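Local coordinates for proton-dependent oligopeptide transporter family protein (Xanthomonas campestris, PDB 6EI3) that probably couples the uptake of small peptides to the inward movement of protons across the membrane, as in other POT family transporters, at residues L293-D307 and V433-W447. Numbering follows the deposited sequence.
Sequences LVIFALVTPFFSLFD and VMSFWYLTTTVGNLW. With 78M ((2S)-2,3-dihydroxypropyl(7Z)-pentadec-7-enoate), chain O.
The helices of segments 293-307 and 433-447 cross at -62°, with axes 7.1 Å apart at closest approach. The backbones come closest where Ser304 CA and Gly444 CA are 4.3 Å apart. Gly444 has no side chain, and Thr300 O and Phe303 CB lie against its CA. Ser304 OG donates to Gly444 O at 2.7 Å. Just beyond, the indole NE1 of Trp447 donates to Thr300 OG1 at 3.0 Å, in the ring plane and nearly straight. Thr300 OG1 is turned between its backbone N and carbonyl carbon (chi1 62°), where it also donates to Ala297 O. The hydroxyl therefore joins the indole to the carbonyl of Ala297 on the first helix, just before the kink at Pro301. At Asp307, OD2 accepts from Asn445 ND2 at 2.8 Å, on the anti side and out of the carboxylate plane. The same amide nitrogen donates to Thr441 O, and Asn445 OD1 bonds His52 of helix 40-60, so the amide is held at both ends.

Phe296, Phe303 and Trp437 form an aromatic cluster. Trp437 turns its edge to the face of Phe296, with CE3 over the ring centre. The face of the same indole receives the edge of Phe303, with planes at 81°. Thr441 OG1 lies over one face of Phe303, toward its rim. Thr440 sits as a knob among Phe296, Val299, Thr300 and Phe303. Farther along, Leu293 CD1 makes a CH-pi contact with the centre of the Phe436 ring at 3.9 Å.

The lipid chain of 78M runs past Leu293 and Ala297, meets CZ2 of Trp447 with C11 and C14, and ends with C15 against the Pro301 ring. This is knobs-into-holes packing of two membrane helices in the major facilitator fold, close at a glycine and bordered by a bound lipid.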
loop_
_atom_site.group_PDB
_atom_site.type_symbol
_atom_site.label_atom_id
_atom_site.label_comp_id
_atom_site.label_asym_id
_atom_site.label_seq_id
_atom_site.Cartn_x
_atom_site.Cartn_y
_atom_site.Cartn_z
ATOM N N LEU A 293 -9.101 5.431 11.708
ATOM C CA LEU A 293 -9.639 5.313 10.356
ATOM C C LEU A 293 -9.668 6.688 9.668
ATOM O O LEU A 293 -9.350 6.763 8.478
ATOM C CB LEU A 293 -11.035 4.629 10.361
ATOM C CG LEU A 293 -11.770 4.469 9.000
ATOM C CD1 LEU A 293 -11.014 3.554 8.033
ATOM C CD2 LEU A 293 -13.191 3.948 9.199
ATOM N N VAL A 294 -9.988 7.773 10.424
ATOM C CA VAL A 294 -9.976 9.139 9.887
ATOM C C VAL A 294 -8.533 9.562 9.546
ATOM O O VAL A 294 -8.296 10.049 8.438
ATOM C CB VAL A 294 -10.714 10.168 10.779
ATOM C CG1 VAL A 294 -10.614 11.576 10.190
ATOM C CG2 VAL A 294 -12.178 9.776 10.940
ATOM N N ILE A 295 -7.582 9.352 10.483
ATOM C CA ILE A 295 -6.155 9.636 10.276
ATOM C C ILE A 295 -5.660 8.882 9.014
ATOM O O ILE A 295 -5.030 9.497 8.146
ATOM C CB ILE A 295 -5.354 9.303 11.571
ATOM C CG1 ILE A 295 -5.578 10.399 12.627
ATOM C CG2 ILE A 295 -3.861 9.124 11.308
ATOM C CD1 ILE A 295 -5.752 9.905 14.043
ATOM N N PHE A 296 -5.987 7.571 8.904
ATOM C CA PHE A 296 -5.623 6.731 7.745
ATOM C C PHE A 296 -6.237 7.251 6.438
ATOM O O PHE A 296 -5.546 7.294 5.433
ATOM C CB PHE A 296 -6.000 5.248 7.964
ATOM C CG PHE A 296 -5.095 4.434 8.876
ATOM C CD1 PHE A 296 -4.051 5.037 9.580
ATOM C CD2 PHE A 296 -5.291 3.068 9.033
ATOM C CE1 PHE A 296 -3.233 4.286 10.435
ATOM C CE2 PHE A 296 -4.475 2.321 9.893
ATOM C CZ PHE A 296 -3.453 2.934 10.582
ATOM N N ALA A 297 -7.505 7.679 6.464
ATOM C CA ALA A 297 -8.195 8.221 5.275
ATOM C C ALA A 297 -7.458 9.452 4.719
ATOM O O ALA A 297 -7.313 9.617 3.503
ATOM C CB ALA A 297 -9.644 8.584 5.626
ATOM N N LEU A 298 -6.974 10.298 5.628
ATOM C CA LEU A 298 -6.258 11.534 5.319
ATOM C C LEU A 298 -4.837 11.314 4.836
ATOM O O LEU A 298 -4.235 12.233 4.281
ATOM C CB LEU A 298 -6.309 12.472 6.538
ATOM C CG LEU A 298 -7.686 13.051 6.834
ATOM C CD1 LEU A 298 -7.716 13.751 8.192
ATOM C CD2 LEU A 298 -8.129 14.008 5.729
ATOM N N VAL A 299 -4.307 10.103 5.047
ATOM C CA VAL A 299 -2.982 9.653 4.609
ATOM C C VAL A 299 -3.055 9.039 3.193
ATOM O O VAL A 299 -2.033 8.984 2.516
ATOM C CB VAL A 299 -2.328 8.687 5.657
ATOM C CG1 VAL A 299 -1.204 7.835 5.050
ATOM C CG2 VAL A 299 -1.786 9.481 6.839
ATOM N N THR A 300 -4.241 8.582 2.742
ATOM C CA THR A 300 -4.391 7.952 1.401
ATOM C C THR A 300 -3.730 8.781 0.256
ATOM O O THR A 300 -3.091 8.151 -0.572
ATOM C CB THR A 300 -5.856 7.576 1.071
ATOM O OG1 THR A 300 -6.671 8.756 1.051
ATOM C CG2 THR A 300 -6.430 6.560 2.030
ATOM N N PRO A 301 -3.763 10.154 0.214
ATOM C CA PRO A 301 -3.070 10.874 -0.881
ATOM C C PRO A 301 -1.564 10.660 -0.859
ATOM O O PRO A 301 -0.947 10.728 -1.915
ATOM C CB PRO A 301 -3.425 12.332 -0.603
ATOM C CG PRO A 301 -4.770 12.238 0.101
ATOM C CD PRO A 301 -4.498 11.123 1.058
ATOM N N PHE A 302 -0.965 10.354 0.322
ATOM C CA PHE A 302 0.470 10.060 0.356
ATOM C C PHE A 302 0.742 8.826 -0.527
ATOM O O PHE A 302 1.717 8.810 -1.273
ATOM C CB PHE A 302 1.009 9.831 1.802
ATOM C CG PHE A 302 2.389 9.207 1.751
ATOM C CD1 PHE A 302 3.511 9.982 1.464
ATOM C CD2 PHE A 302 2.551 7.826 1.859
ATOM C CE1 PHE A 302 4.780 9.391 1.340
ATOM C CE2 PHE A 302 3.809 7.242 1.724
ATOM C CZ PHE A 302 4.914 8.027 1.452
ATOM N N PHE A 303 -0.095 7.789 -0.414
ATOM C CA PHE A 303 0.081 6.560 -1.196
ATOM C C PHE A 303 -0.216 6.755 -2.669
ATOM O O PHE A 303 0.402 6.069 -3.481
ATOM C CB PHE A 303 -0.706 5.393 -0.596
ATOM C CG PHE A 303 -0.054 4.928 0.681
ATOM C CD1 PHE A 303 1.149 4.225 0.652
ATOM C CD2 PHE A 303 -0.634 5.201 1.915
ATOM C CE1 PHE A 303 1.779 3.829 1.841
ATOM C CE2 PHE A 303 -0.010 4.792 3.108
ATOM C CZ PHE A 303 1.205 4.136 3.063
ATOM N N SER A 304 -1.088 7.749 -3.023
ATOM C CA SER A 304 -1.357 8.128 -4.417
ATOM C C SER A 304 -0.058 8.592 -5.034
ATOM O O SER A 304 0.248 8.240 -6.155
ATOM C CB SER A 304 -2.349 9.297 -4.491
ATOM O OG SER A 304 -3.575 8.935 -3.898
ATOM N N LEU A 305 0.691 9.400 -4.300
ATOM C CA LEU A 305 1.958 9.976 -4.740
ATOM C C LEU A 305 3.112 8.985 -4.647
ATOM O O LEU A 305 3.973 8.939 -5.526
ATOM C CB LEU A 305 2.246 11.233 -3.896
ATOM C CG LEU A 305 1.642 12.549 -4.430
ATOM C CD1 LEU A 305 0.120 12.612 -4.263
ATOM C CD2 LEU A 305 2.239 13.739 -3.714
ATOM N N PHE A 306 3.110 8.167 -3.599
ATOM C CA PHE A 306 4.182 7.211 -3.369
ATOM C C PHE A 306 4.227 6.078 -4.407
ATOM O O PHE A 306 5.300 5.798 -4.934
ATOM C CB PHE A 306 4.098 6.666 -1.921
ATOM C CG PHE A 306 5.209 5.710 -1.565
ATOM C CD1 PHE A 306 6.510 6.163 -1.397
ATOM C CD2 PHE A 306 4.950 4.352 -1.388
ATOM C CE1 PHE A 306 7.541 5.268 -1.090
ATOM C CE2 PHE A 306 5.980 3.462 -1.084
ATOM C CZ PHE A 306 7.268 3.927 -0.932
ATOM N N ASP A 307 3.081 5.422 -4.690
ATOM C CA ASP A 307 3.028 4.269 -5.610
ATOM C C ASP A 307 3.266 4.627 -7.098
ATOM O O ASP A 307 3.614 3.752 -7.888
ATOM C CB ASP A 307 1.735 3.456 -5.405
ATOM C CG ASP A 307 1.859 2.539 -4.178
ATOM O OD1 ASP A 307 2.956 1.963 -3.971
ATOM O OD2 ASP A 307 0.867 2.413 -3.421
ATOM N N VAL A 433 -6.242 -2.759 12.805
ATOM C CA VAL A 433 -5.370 -1.627 12.464
ATOM C C VAL A 433 -4.643 -1.928 11.152
ATOM O O VAL A 433 -4.636 -1.096 10.243
ATOM C CB VAL A 433 -4.368 -1.295 13.598
ATOM C CG1 VAL A 433 -3.283 -0.334 13.112
ATOM C CG2 VAL A 433 -5.083 -0.732 14.820
ATOM N N MET A 434 -4.049 -3.125 11.068
ATOM C CA MET A 434 -3.312 -3.577 9.902
ATOM C C MET A 434 -4.193 -3.687 8.651
ATOM O O MET A 434 -3.769 -3.260 7.582
ATOM C CB MET A 434 -2.551 -4.874 10.192
ATOM C CG MET A 434 -1.296 -4.981 9.388
ATOM S SD MET A 434 -0.103 -3.675 9.839
ATOM C CE MET A 434 0.511 -3.310 8.269
ATOM N N SER A 435 -5.416 -4.214 8.792
ATOM C CA SER A 435 -6.353 -4.316 7.676
ATOM C C SER A 435 -6.652 -2.916 7.126
ATOM O O SER A 435 -6.587 -2.727 5.916
ATOM C CB SER A 435 -7.644 -5.013 8.105
ATOM O OG SER A 435 -7.395 -6.376 8.417
ATOM N N PHE A 436 -6.897 -1.928 8.018
ATOM C CA PHE A 436 -7.176 -0.543 7.633
ATOM C C PHE A 436 -5.968 0.114 6.978
ATOM O O PHE A 436 -6.158 0.969 6.109
ATOM C CB PHE A 436 -7.625 0.309 8.837
ATOM C CG PHE A 436 -9.055 0.210 9.329
ATOM C CD1 PHE A 436 -9.994 -0.566 8.655
ATOM C CD2 PHE A 436 -9.465 0.906 10.469
ATOM C CE1 PHE A 436 -11.305 -0.683 9.131
ATOM C CE2 PHE A 436 -10.785 0.801 10.941
ATOM C CZ PHE A 436 -11.697 0.012 10.265
ATOM N N TRP A 437 -4.738 -0.230 7.437
ATOM C CA TRP A 437 -3.484 0.303 6.869
ATOM C C TRP A 437 -3.300 -0.200 5.440
ATOM O O TRP A 437 -2.966 0.589 4.564
ATOM C CB TRP A 437 -2.258 -0.040 7.739
ATOM C CG TRP A 437 -0.987 0.653 7.313
ATOM C CD1 TRP A 437 0.185 0.056 6.944
ATOM C CD2 TRP A 437 -0.742 2.072 7.277
ATOM N NE1 TRP A 437 1.148 1.011 6.693
ATOM C CE2 TRP A 437 0.603 2.257 6.882
ATOM C CE3 TRP A 437 -1.525 3.212 7.559
ATOM C CZ2 TRP A 437 1.164 3.529 6.707
ATOM C CZ3 TRP A 437 -0.960 4.472 7.400
ATOM C CH2 TRP A 437 0.370 4.619 6.986
ATOM N N TYR A 438 -3.557 -1.500 5.190
ATOM C CA TYR A 438 -3.476 -2.051 3.830
ATOM C C TYR A 438 -4.486 -1.358 2.917
ATOM O O TYR A 438 -4.144 -0.994 1.801
ATOM C CB TYR A 438 -3.742 -3.564 3.819
ATOM C CG TYR A 438 -2.681 -4.374 4.520
ATOM C CD1 TYR A 438 -1.332 -4.064 4.378
ATOM C CD2 TYR A 438 -3.019 -5.486 5.283
ATOM C CE1 TYR A 438 -0.348 -4.815 5.021
ATOM C CE2 TYR A 438 -2.041 -6.255 5.911
ATOM C CZ TYR A 438 -0.708 -5.915 5.781
ATOM O OH TYR A 438 0.261 -6.683 6.379
ATOM N N LEU A 439 -5.701 -1.128 3.417
ATOM C CA LEU A 439 -6.738 -0.442 2.661
ATOM C C LEU A 439 -6.373 1.021 2.361
ATOM O O LEU A 439 -6.912 1.576 1.417
ATOM C CB LEU A 439 -8.112 -0.540 3.358
ATOM C CG LEU A 439 -8.719 -1.951 3.463
ATOM C CD1 LEU A 439 -10.035 -1.916 4.252
ATOM C CD2 LEU A 439 -8.923 -2.599 2.074
ATOM N N THR A 440 -5.481 1.638 3.174
ATOM C CA THR A 440 -4.994 3.011 2.979
ATOM C C THR A 440 -4.245 3.087 1.637
ATOM O O THR A 440 -4.469 4.025 0.874
ATOM C CB THR A 440 -4.195 3.479 4.212
ATOM O OG1 THR A 440 -5.047 3.370 5.342
ATOM C CG2 THR A 440 -3.728 4.910 4.114
ATOM N N THR A 441 -3.406 2.073 1.335
ATOM C CA THR A 441 -2.704 1.955 0.048
ATOM C C THR A 441 -3.714 1.677 -1.053
ATOM O O THR A 441 -3.618 2.308 -2.104
ATOM C CB THR A 441 -1.672 0.827 0.094
ATOM O OG1 THR A 441 -0.652 1.211 1.001
ATOM C CG2 THR A 441 -1.040 0.543 -1.287
ATOM N N THR A 442 -4.683 0.735 -0.830
ATOM C CA THR A 442 -5.715 0.433 -1.842
ATOM C C THR A 442 -6.385 1.749 -2.256
ATOM O O THR A 442 -6.433 2.049 -3.449
ATOM C CB THR A 442 -6.758 -0.595 -1.313
ATOM O OG1 THR A 442 -6.143 -1.872 -1.198
ATOM C CG2 THR A 442 -7.983 -0.747 -2.230
ATOM N N VAL A 443 -6.864 2.546 -1.262
ATOM C CA VAL A 443 -7.594 3.801 -1.520
ATOM C C VAL A 443 -6.672 4.864 -2.183
ATOM O O VAL A 443 -7.111 5.493 -3.143
ATOM C CB VAL A 443 -8.376 4.311 -0.280
ATOM C CG1 VAL A 443 -9.091 5.637 -0.555
ATOM C CG2 VAL A 443 -9.395 3.264 0.175
ATOM N N GLY A 444 -5.410 4.996 -1.752
ATOM C CA GLY A 444 -4.492 5.914 -2.426
ATOM C C GLY A 444 -4.309 5.578 -3.907
ATOM O O GLY A 444 -4.241 6.479 -4.752
ATOM N N ASN A 445 -4.265 4.274 -4.249
ATOM C CA ASN A 445 -4.157 3.819 -5.636
ATOM C C ASN A 445 -5.435 4.079 -6.417
ATOM O O ASN A 445 -5.350 4.383 -7.601
ATOM C CB ASN A 445 -3.690 2.353 -5.730
ATOM C CG ASN A 445 -2.213 2.245 -5.484
ATOM O OD1 ASN A 445 -1.402 2.315 -6.407
ATOM N ND2 ASN A 445 -1.823 2.206 -4.228
ATOM N N LEU A 446 -6.608 4.066 -5.740
ATOM C CA LEU A 446 -7.877 4.406 -6.369
ATOM C C LEU A 446 -7.822 5.862 -6.843
ATOM O O LEU A 446 -8.272 6.129 -7.966
ATOM C CB LEU A 446 -9.090 4.192 -5.424
ATOM C CG LEU A 446 -10.442 4.814 -5.849
ATOM C CD1 LEU A 446 -10.991 4.194 -7.160
ATOM C CD2 LEU A 446 -11.489 4.753 -4.706
ATOM N N TRP A 447 -7.266 6.795 -6.008
ATOM C CA TRP A 447 -7.201 8.207 -6.414
ATOM C C TRP A 447 -6.407 8.390 -7.715
ATOM O O TRP A 447 -6.714 9.301 -8.476
ATOM C CB TRP A 447 -6.662 9.133 -5.300
ATOM C CG TRP A 447 -7.338 9.037 -3.953
ATOM C CD1 TRP A 447 -6.723 9.072 -2.739
ATOM C CD2 TRP A 447 -8.744 8.887 -3.689
ATOM N NE1 TRP A 447 -7.653 8.976 -1.732
ATOM C CE2 TRP A 447 -8.903 8.864 -2.285
ATOM C CE3 TRP A 447 -9.892 8.803 -4.500
ATOM C CZ2 TRP A 447 -10.157 8.747 -1.674
ATOM C CZ3 TRP A 447 -11.133 8.671 -3.896
ATOM C CH2 TRP A 447 -11.255 8.620 -2.497
HETATM O O21 78M O . -12.823 12.308 15.060
HETATM C C20 78M O . -13.497 11.073 14.884
HETATM C C18 78M O . -14.335 11.080 13.628
HETATM O O19 78M O . -15.291 12.142 13.680
HETATM C C17 78M O . -15.043 9.768 13.400
HETATM O O2 78M O . -15.409 9.753 12.000
HETATM C C1 78M O . -15.776 8.585 11.456
HETATM O O1 78M O . -15.980 7.580 12.089
HETATM C C2 78M O . -15.886 8.691 9.963
HETATM C C3 78M O . -14.910 7.784 9.225
HETATM C C4 78M O . -14.297 8.445 7.998
HETATM C C5 78M O . -14.666 7.801 6.672
HETATM C C6 78M O . -13.872 6.535 6.326
HETATM C C7 78M O . -12.828 6.785 5.286
HETATM C C8 78M O . -12.834 6.353 4.037
HETATM C C9 78M O . -11.777 6.620 3.004
HETATM C C10 78M O . -12.059 7.918 2.241
HETATM C C11 78M O . -10.860 8.839 2.091
HETATM C C12 78M O . -11.238 10.315 2.043
HETATM C C13 78M O . -10.072 11.295 2.061
HETATM C C15 78M O . -8.462 12.680 0.716
HETATM C C14 78M O . -9.384 11.493 0.723
#